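Local coordinates for putative methyl-accepting chemotaxis signal transduction protein (Campylobacter jejuni, PDB 6W3Y), which probably senses small extracellular ligands, among them the amino acid alanine, through a tandem Cache (dCache) region and relays the signal for chemotaxis, at residues Asp165-Val170 and Lys185-Thr190; Val81-Asn86 and Lys152-Leu157. All coordinates share one frame; numbering follows the deposited sequence.

Contact 1 (Asp165-Val170 and Lys185-Thr190)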
ATOM      1  N   ASP A 165       5.626  -6.622   1.154  1.00 11.94           N
ATOM      2  CA  ASP A 165       6.360  -6.164  -0.038  1.00 12.39           C
ATOM      3  C   ASP A 165       6.594  -4.637   0.051  1.00 11.48           C
ATOM      4  O   ASP A 165       7.693  -4.145  -0.308  1.00 12.88           O
ATOM      5  CB  ASP A 165       5.626  -6.499  -1.323  1.00 12.93           C
ATOM      6  CG  ASP A 165       5.613  -7.974  -1.654  1.00 17.53           C
ATOM      7  OD1 ASP A 165       6.300  -8.743  -0.959  1.00 20.19           O
ATOM      8  OD2 ASP A 165       4.938  -8.348  -2.666  1.00 17.95           O
ATOM      9  N   LEU A 166       5.563  -3.891   0.444  1.00 11.33           N
ATOM     10  CA  LEU A 166       5.717  -2.430   0.632  1.00 11.49           C
ATOM     11  C   LEU A 166       6.640  -2.146   1.817  1.00 11.07           C
ATOM     12  O   LEU A 166       7.477  -1.234   1.758  1.00 12.44           O
ATOM     13  CB  LEU A 166       4.355  -1.751   0.779  1.00 12.39           C
ATOM     14  CG  LEU A 166       4.388  -0.265   1.048  1.00 12.45           C
ATOM     15  CD1 LEU A 166       5.126   0.459  -0.077  1.00 14.04           C
ATOM     16  CD2 LEU A 166       2.951   0.254   1.192  1.00 15.82           C
ATOM     17  N   GLN A 167       6.463  -2.887   2.916  1.00 11.48           N
ATOM     18  CA  GLN A 167       7.330  -2.658   4.087  1.00 11.94           C
ATOM     19  C   GLN A 167       8.797  -2.807   3.697  1.00 12.30           C
ATOM     20  O   GLN A 167       9.645  -1.987   4.107  1.00 13.24           O
ATOM     21  CB  GLN A 167       6.971  -3.614   5.212  1.00 13.74           C
ATOM     22  CG  GLN A 167       5.560  -3.422   5.760  1.00 15.23           C
ATOM     23  CD  GLN A 167       5.153  -4.457   6.762  1.00 22.24           C
ATOM     24  OE1 GLN A 167       5.509  -5.593   6.611  1.00 25.43           O
ATOM     25  NE2 GLN A 167       4.327  -4.074   7.730  1.00 36.93           N
ATOM     26  N   ASN A 168       9.106  -3.834   2.921  1.00 12.26           N
ATOM     27  CA  ASN A 168      10.483  -4.104   2.543  1.00 11.90           C
ATOM     28  C   ASN A 168      11.010  -3.017   1.608  1.00 12.94           C
ATOM     29  O   ASN A 168      12.186  -2.608   1.726  1.00 13.41           O
ATOM     30  CB  ASN A 168      10.618  -5.452   1.880  1.00 14.24           C
ATOM     31  CG  ASN A 168      10.467  -6.618   2.843  1.00 16.57           C
ATOM     32  OD1 ASN A 168      10.557  -6.468   4.051  1.00 21.18           O
ATOM     33  ND2 ASN A 168      10.190  -7.786   2.286  1.00 20.33           N
ATOM     34  N   LEU A 169      10.197  -2.527   0.678  1.00 11.59           N
ATOM     35  CA  LEU A 169      10.624  -1.455  -0.196  1.00 11.35           C
ATOM     36  C   LEU A 169      10.964  -0.200   0.609  1.00 12.03           C
ATOM     37  O   LEU A 169      11.985   0.464   0.347  1.00 12.84           O
ATOM     38  CB  LEU A 169       9.524  -1.151  -1.231  1.00 12.48           C
ATOM     39  CG  LEU A 169       9.452  -2.082  -2.431  1.00 13.76           C
ATOM     40  CD1 LEU A 169       8.091  -1.997  -3.100  1.00 16.83           C
ATOM     41  CD2 LEU A 169      10.579  -1.810  -3.402  1.00 17.03           C
ATOM     42  N   VAL A 170      10.097   0.170   1.553  1.00 11.22           N
ATOM     43  CA  VAL A 170      10.360   1.343   2.359  1.00 11.59           C
ATOM     44  C   VAL A 170      11.628   1.144   3.180  1.00 12.59           C
ATOM     45  O   VAL A 170      12.460   2.086   3.324  1.00 12.57           O
ATOM     46  CB  VAL A 170       9.133   1.677   3.235  1.00 12.11           C
ATOM     47  CG1 VAL A 170       9.474   2.740   4.279  1.00 14.63           C
ATOM     48  CG2 VAL A 170       7.967   2.121   2.338  1.00 15.14           C
ATOM     49  N   LYS A 185      -0.489   4.037  13.448  0.52 18.66           N
ATOM     50  CA  LYS A 185       0.441   3.021  13.939  0.52 17.76           C
ATOM     51  C   LYS A 185       1.602   2.889  12.961  0.52 17.31           C
ATOM     52  O   LYS A 185       1.422   2.902  11.740  0.52 17.61           O
ATOM     53  CB  LYS A 185      -0.255   1.656  14.107  0.52 22.45           C
ATOM     54  CG  LYS A 185      -1.538   1.685  14.930  0.52 22.89           C
ATOM     55  CD  LYS A 185      -1.306   2.217  16.335  0.52 30.82           C
ATOM     56  CE  LYS A 185      -2.634   2.543  17.000  0.52 39.34           C
ATOM     57  NZ  LYS A 185      -2.483   3.628  18.009  0.52 44.07           N
ATOM     58  N   ILE A 186       2.755   2.548  13.510  1.00 17.14           N
ATOM     59  CA  ILE A 186       3.935   2.357  12.697  1.00 16.12           C
ATOM     60  C   ILE A 186       3.753   1.143  11.775  1.00 16.05           C
ATOM     61  O   ILE A 186       3.125   0.162  12.171  1.00 16.86           O
ATOM     62  CB  ILE A 186       5.184   2.210  13.563  1.00 18.38           C
ATOM     63  CG1 ILE A 186       6.431   2.386  12.736  1.00 21.83           C
ATOM     64  CG2 ILE A 186       5.198   0.897  14.328  1.00 19.04           C
ATOM     65  CD1 ILE A 186       6.770   3.839  12.407  1.00 25.00           C
ATOM     66  N   PHE A 187       4.119   1.304  10.499  1.00 14.51           N
ATOM     67  CA  PHE A 187       3.862   0.311   9.449  1.00 14.14           C
ATOM     68  C   PHE A 187       5.158  -0.182   8.803  1.00 13.58           C
ATOM     69  O   PHE A 187       5.294  -1.357   8.469  1.00 14.42           O
ATOM     70  CB  PHE A 187       2.970   0.926   8.368  1.00 15.56           C
ATOM     71  CG  PHE A 187       2.682   0.034   7.205  1.00 14.51           C
ATOM     72  CD1 PHE A 187       1.651  -0.895   7.249  1.00 17.45           C
ATOM     73  CD2 PHE A 187       3.402   0.156   6.046  1.00 15.97           C
ATOM     74  CE1 PHE A 187       1.404  -1.719   6.172  1.00 20.65           C
ATOM     75  CE2 PHE A 187       3.144  -0.642   4.964  1.00 16.20           C
ATOM     76  CZ  PHE A 187       2.134  -1.563   5.013  1.00 18.61           C
ATOM     77  N   ALA A 188       6.112   0.732   8.592  1.00 12.98           N
ATOM     78  CA  ALA A 188       7.393   0.325   7.965  1.00 13.21           C
ATOM     79  C   ALA A 188       8.484   1.287   8.453  1.00 12.48           C
ATOM     80  O   ALA A 188       8.173   2.422   8.761  1.00 13.00           O
ATOM     81  CB  ALA A 188       7.270   0.422   6.452  1.00 15.09           C
ATOM     82  N   ALA A 189       9.743   0.836   8.413  1.00 13.16           N
ATOM     83  CA  ALA A 189      10.857   1.683   8.852  1.00 12.82           C
ATOM     84  C   ALA A 189      12.148   1.146   8.314  1.00 12.24           C
ATOM     85  O   ALA A 189      12.385  -0.052   8.335  1.00 14.30           O
ATOM     86  CB  ALA A 189      10.941   1.740  10.367  1.00 13.67           C
ATOM     87  N   THR A 190      13.058   2.064   7.949  1.00 13.33           N
ATOM     88  CA  THR A 190      14.422   1.659   7.642  1.00 12.68           C
ATOM     89  C   THR A 190      15.104   1.056   8.865  1.00 12.83           C
ATOM     90  O   THR A 190      15.838   0.061   8.747  1.00 15.44           O
ATOM     91  CB  THR A 190      15.179   2.874   7.094  1.00 13.17           C
ATOM     92  OG1 THR A 190      14.636   3.219   5.795  1.00 15.69           O
ATOM     93  CG2 THR A 190      16.678   2.601   6.927  1.00 15.23           C
TER
HETATM   94  O   HOH W   1       9.669  -1.943   7.413  1.00 23.92           O
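The junction between two sheet modules, consistent with a dCache fold, is built here from helix 163-172, which follows the last strand of the first sheet, and strand 186-189, an outermost strand of the second sheet. Q167 and F187 carry the contact. The aliphatic part of Q167 lies over one face of the phenyl ring, where CG sits 4.1 Å from the F187 ring centroid in a CH-pi contact displaced toward the rim. With CG beside the backbone N (chi1 -64°) and extended beyond it, the chain runs on across the same face, which leaves NE2 above the ring and within reach of F187 O. There Q167 NE2 gives a weak hydrogen bond to F187 O at 3.0 Å, bent to 129° at the hydrogen, and the amide plane stands 55° from the ring plane. L166 crosses the ring at about a right angle, its CD2 coming within 3.9 Å of F187 CE2 obliquely; its other neighbours include F32 of the long helix 4-48.

A classic beta bulge puts F187 and A188 together opposite the single residue L179 of strand 177-180. The A188 methyl is turned to the helix and fits between V170 CG1 and the Q167 backbone, its CB 3.9 Å from Q167 CA. T190, just past the strand, directs its hydroxyl chiefly to the carbonyls of A171 and T173, holding the strand exit to the end of the helix. A water completes the join, accepting from A189 N at 3.0 Å and donating more weakly to Q167 O at 3.3 Å.

Contact 2 (Val81-Asn86 and Lys152-Leu157); sequences VYLGLN and KIIGVL. With ALA (alanine), chain C.
The phenol ring of Y82 has the methyl of the bound alanine over one face, with the ligand CB 3.6 Å from Y82 CZ, while W115 meets the same tyrosine in an edge-to-face pairing. The ring reaches the ligand from a strand residue whose CG lies between the backbone N and the carbonyl carbon (chi1 49°). Its hydroxyl is hydrogen-bonded to D160, whose other carboxylate oxygen binds the alanine, so one acid links the aromatic wall to the ligand.

Behind this pocket, strands 80-84 and 152-162 are antiparallel neighbours within the six-stranded sheet of the first, probably membrane-distal, Cache module. G84 and V156 form the hydrogen-bonded pair. G84 N points almost straight at V156 O, 2.8 Å away with 174° at the hydrogen, though tilted from the carbonyl plane; the return bond from V156 N to G84 O lies in the plane of its carbonyl. L83 and L157 make the adjacent non-hydrogen-bonded pair, and L157 CA lies 3.4 Å from Y82 O in a CA-H...O contact. On the face bearing these leucines, L83 CD1 leans over the V156 peptide, 3.7 Å from V156 C, and L157 also packs against L43 and I47 of helix 4-48.

G155 CA comes within 3.1 Å of G84 O, a closeness helped by the lack of a side chain. Where direct pairing lapses, a water accepts from N86 N and donates to I154 O at 2.8 Å. The chemistry thus divides: backbone bonds fix the two strands together, L157, with V81, packs the strand pair against helix 4-48, and Y82 offers the ligand methyl an apolar surface beside an acid that would suit the ammonium group.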
ATOM      1  N   VAL A  81      -5.373 -13.754  -6.813  1.00  9.47           N
ATOM      2  CA  VAL A  81      -6.037 -12.937  -7.818  1.00 10.06           C
ATOM      3  C   VAL A  81      -7.377 -13.630  -8.061  1.00 10.13           C
ATOM      4  O   VAL A  81      -7.423 -14.851  -8.235  1.00 10.71           O
ATOM      5  CB  VAL A  81      -5.206 -12.843  -9.128  1.00 10.70           C
ATOM      6  CG1 VAL A  81      -5.964 -12.054 -10.184  1.00 11.57           C
ATOM      7  CG2 VAL A  81      -3.865 -12.149  -8.877  1.00 10.79           C
ATOM      8  N   TYR A  82      -8.479 -12.864  -8.027  1.00 10.27           N
ATOM      9  CA  TYR A  82      -9.797 -13.495  -7.921  1.00  9.71           C
ATOM     10  C   TYR A  82     -10.890 -12.601  -8.489  1.00 10.76           C
ATOM     11  O   TYR A  82     -10.703 -11.395  -8.636  1.00 10.78           O
ATOM     12  CB  TYR A  82     -10.073 -13.929  -6.462  1.00  9.68           C
ATOM     13  CG  TYR A  82      -9.811 -12.857  -5.433  1.00 10.06           C
ATOM     14  CD1 TYR A  82      -8.542 -12.729  -4.868  1.00 10.92           C
ATOM     15  CD2 TYR A  82     -10.786 -11.962  -4.982  1.00  9.73           C
ATOM     16  CE1 TYR A  82      -8.273 -11.733  -3.927  1.00 11.09           C
ATOM     17  CE2 TYR A  82     -10.542 -10.997  -4.024  1.00 10.28           C
ATOM     18  CZ  TYR A  82      -9.263 -10.887  -3.484  1.00  9.79           C
ATOM     19  OH  TYR A  82      -9.025  -9.924  -2.535  1.00 11.37           O
ATOM     20  N   LEU A  83     -12.057 -13.228  -8.744  1.00 10.86           N
ATOM     21  CA  LEU A  83     -13.213 -12.543  -9.257  1.00 10.30           C
ATOM     22  C   LEU A  83     -14.415 -12.971  -8.424  1.00 10.96           C
ATOM     23  O   LEU A  83     -14.811 -14.151  -8.421  1.00 11.92           O
ATOM     24  CB  LEU A  83     -13.439 -12.873 -10.723  1.00 10.73           C
ATOM     25  CG  LEU A  83     -14.617 -12.172 -11.396  1.00 11.84           C
ATOM     26  CD1 LEU A  83     -14.402 -10.673 -11.479  1.00 12.60           C
ATOM     27  CD2 LEU A  83     -14.869 -12.756 -12.776  1.00 13.26           C
ATOM     28  N   GLY A  84     -15.011 -12.022  -7.735  1.00 10.83           N
ATOM     29  CA  GLY A  84     -16.207 -12.261  -6.916  1.00 11.24           C
ATOM     30  C   GLY A  84     -17.483 -11.944  -7.666  1.00 12.10           C
ATOM     31  O   GLY A  84     -17.568 -10.917  -8.344  1.00 11.92           O
ATOM     32  N   LEU A  85     -18.455 -12.853  -7.534  1.00 12.16           N
ATOM     33  CA  LEU A  85     -19.713 -12.726  -8.263  1.00 11.52           C
ATOM     34  C   LEU A  85     -20.881 -12.400  -7.346  1.00 12.04           C
ATOM     35  O   LEU A  85     -20.835 -12.666  -6.152  1.00 12.58           O
ATOM     36  CB  LEU A  85     -19.999 -14.042  -8.983  1.00 11.77           C
ATOM     37  CG  LEU A  85     -18.890 -14.654  -9.843  1.00 12.97           C
ATOM     38  CD1 LEU A  85     -19.326 -15.984 -10.442  1.00 15.51           C
ATOM     39  CD2 LEU A  85     -18.439 -13.690 -10.948  1.00 14.12           C
ATOM     40  N   ASN A  86     -21.966 -11.890  -7.939  1.00 12.46           N
ATOM     41  CA  ASN A  86     -23.123 -11.453  -7.166  1.00 12.98           C
ATOM     42  C   ASN A  86     -23.853 -12.621  -6.458  1.00 14.67           C
ATOM     43  O   ASN A  86     -24.647 -12.369  -5.542  1.00 16.59           O
ATOM     44  CB  ASN A  86     -24.114 -10.689  -8.049  1.00 14.23           C
ATOM     45  CG  ASN A  86     -25.309 -10.158  -7.274  1.00 13.84           C
ATOM     46  OD1 ASN A  86     -25.161  -9.414  -6.304  1.00 14.72           O
ATOM     47  ND2 ASN A  86     -26.522 -10.515  -7.744  1.00 15.44           N
ATOM     48  N   LYS A 152     -22.762  -3.575 -17.962  1.00 18.95           N
ATOM     49  CA  LYS A 152     -23.250  -4.688 -17.189  1.00 18.21           C
ATOM     50  C   LYS A 152     -22.174  -5.227 -16.236  1.00 14.09           C
ATOM     51  O   LYS A 152     -21.138  -5.692 -16.700  1.00 15.47           O
ATOM     52  CB  LYS A 152     -23.565  -5.793 -18.201  1.00 20.80           C
ATOM     53  CG  LYS A 152     -24.495  -6.814 -17.649  1.00 29.02           C
ATOM     54  CD  LYS A 152     -25.936  -6.368 -17.805  1.00 26.91           C
ATOM     55  CE  LYS A 152     -26.819  -7.405 -17.139  1.00 22.99           C
ATOM     56  NZ  LYS A 152     -28.218  -6.916 -16.967  1.00 20.54           N
ATOM     57  N   ILE A 153     -22.474  -5.312 -14.940  1.00 13.22           N
ATOM     58  CA  ILE A 153     -21.485  -5.847 -13.984  1.00 13.37           C
ATOM     59  C   ILE A 153     -21.246  -7.321 -14.171  1.00 11.69           C
ATOM     60  O   ILE A 153     -22.170  -8.130 -14.301  1.00 14.41           O
ATOM     61  CB  ILE A 153     -21.875  -5.517 -12.521  1.00 14.07           C
ATOM     62  CG1 ILE A 153     -20.875  -6.014 -11.537  1.00 17.24           C
ATOM     63  CG2 ILE A 153     -23.206  -6.152 -12.114  1.00 17.66           C
ATOM     64  CD1 ILE A 153     -19.686  -5.178 -11.381  1.00 21.00           C
ATOM     65  N   ILE A 154     -19.968  -7.688 -14.277  1.00 11.61           N
ATOM     66  CA  ILE A 154     -19.563  -9.065 -14.367  1.00 12.47           C
ATOM     67  C   ILE A 154     -19.234  -9.603 -12.964  1.00 11.80           C
ATOM     68  O   ILE A 154     -19.771 -10.629 -12.537  1.00 12.71           O
ATOM     69  CB  ILE A 154     -18.351  -9.231 -15.317  1.00 13.25           C
ATOM     70  CG1 ILE A 154     -18.635  -8.661 -16.712  1.00 13.72           C
ATOM     71  CG2 ILE A 154     -17.900 -10.670 -15.365  1.00 14.40           C
ATOM     72  CD1 ILE A 154     -19.868  -9.243 -17.391  1.00 15.72           C
ATOM     73  N   GLY A 155     -18.420  -8.845 -12.228  1.00 11.40           N
ATOM     74  CA  GLY A 155     -18.070  -9.160 -10.867  1.00 12.33           C
ATOM     75  C   GLY A 155     -17.010  -8.184 -10.404  1.00 10.91           C
ATOM     76  O   GLY A 155     -16.702  -7.219 -11.088  1.00 12.09           O
ATOM     77  N   VAL A 156     -16.482  -8.458  -9.212  1.00 10.17           N
ATOM     78  CA  VAL A 156     -15.449  -7.579  -8.619  1.00 10.03           C
ATOM     79  C   VAL A 156     -14.122  -8.347  -8.623  1.00 10.03           C
ATOM     80  O   VAL A 156     -13.987  -9.412  -8.019  1.00 10.93           O
ATOM     81  CB  VAL A 156     -15.798  -7.158  -7.190  1.00 11.33           C
ATOM     82  CG1 VAL A 156     -14.632  -6.382  -6.581  1.00 11.87           C
ATOM     83  CG2 VAL A 156     -17.066  -6.318  -7.159  1.00 11.77           C
ATOM     84  N   LEU A 157     -13.149  -7.769  -9.336  1.00  9.72           N
ATOM     85  CA  LEU A 157     -11.796  -8.308  -9.395  1.00  9.99           C
ATOM     86  C   LEU A 157     -11.092  -7.915  -8.095  1.00  9.76           C
ATOM     87  O   LEU A 157     -11.179  -6.766  -7.662  1.00 10.35           O
ATOM     88  CB  LEU A 157     -11.098  -7.657 -10.602  1.00  9.97           C
ATOM     89  CG  LEU A 157      -9.629  -7.976 -10.792  1.00 11.17           C
ATOM     90  CD1 LEU A 157      -9.432  -9.448 -11.108  1.00 13.21           C
ATOM     91  CD2 LEU A 157      -9.070  -7.119 -11.918  1.00 11.87           C
TER
HETATM   92  N   ALA C 301      -8.156 -11.618   0.541  1.00 12.51           N
HETATM   93  CA  ALA C 301      -9.611 -11.788   0.249  1.00 12.52           C
HETATM   94  C   ALA C 301     -10.352 -11.932   1.552  1.00 12.89           C
HETATM   95  O   ALA C 301      -9.713 -12.131   2.612  1.00 13.98           O
HETATM   96  CB  ALA C 301      -9.821 -13.015  -0.592  1.00 13.15           C
HETATM   97  OXT ALA C 301     -11.603 -11.773   1.495  1.00 15.65           O
HETATM   98  O   HOH W   2     -21.689 -10.552 -10.536  1.00 13.57           O

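How the contacts relate
Both contacts are buried, yet they illustrate two ways of holding a sensor together. Contact 2 joins neighbouring strands within one sheet, so main-chain hydrogen bonds dominate and a ligand-binding side chain is set on the strand they fix. Contact 1 joins a helix to an edge strand of another sheet and relies on side-chain packing, with one weak hydrogen bond from a side-chain amide. In each, a water bridges backbone atoms of the two segments. Their centres lie about 30 Å apart and their nearest atoms about 11 Å, so the contacts do not touch, but strand 152-162 runs directly into helix 163-172, and helix 4-48 lies along both contacts.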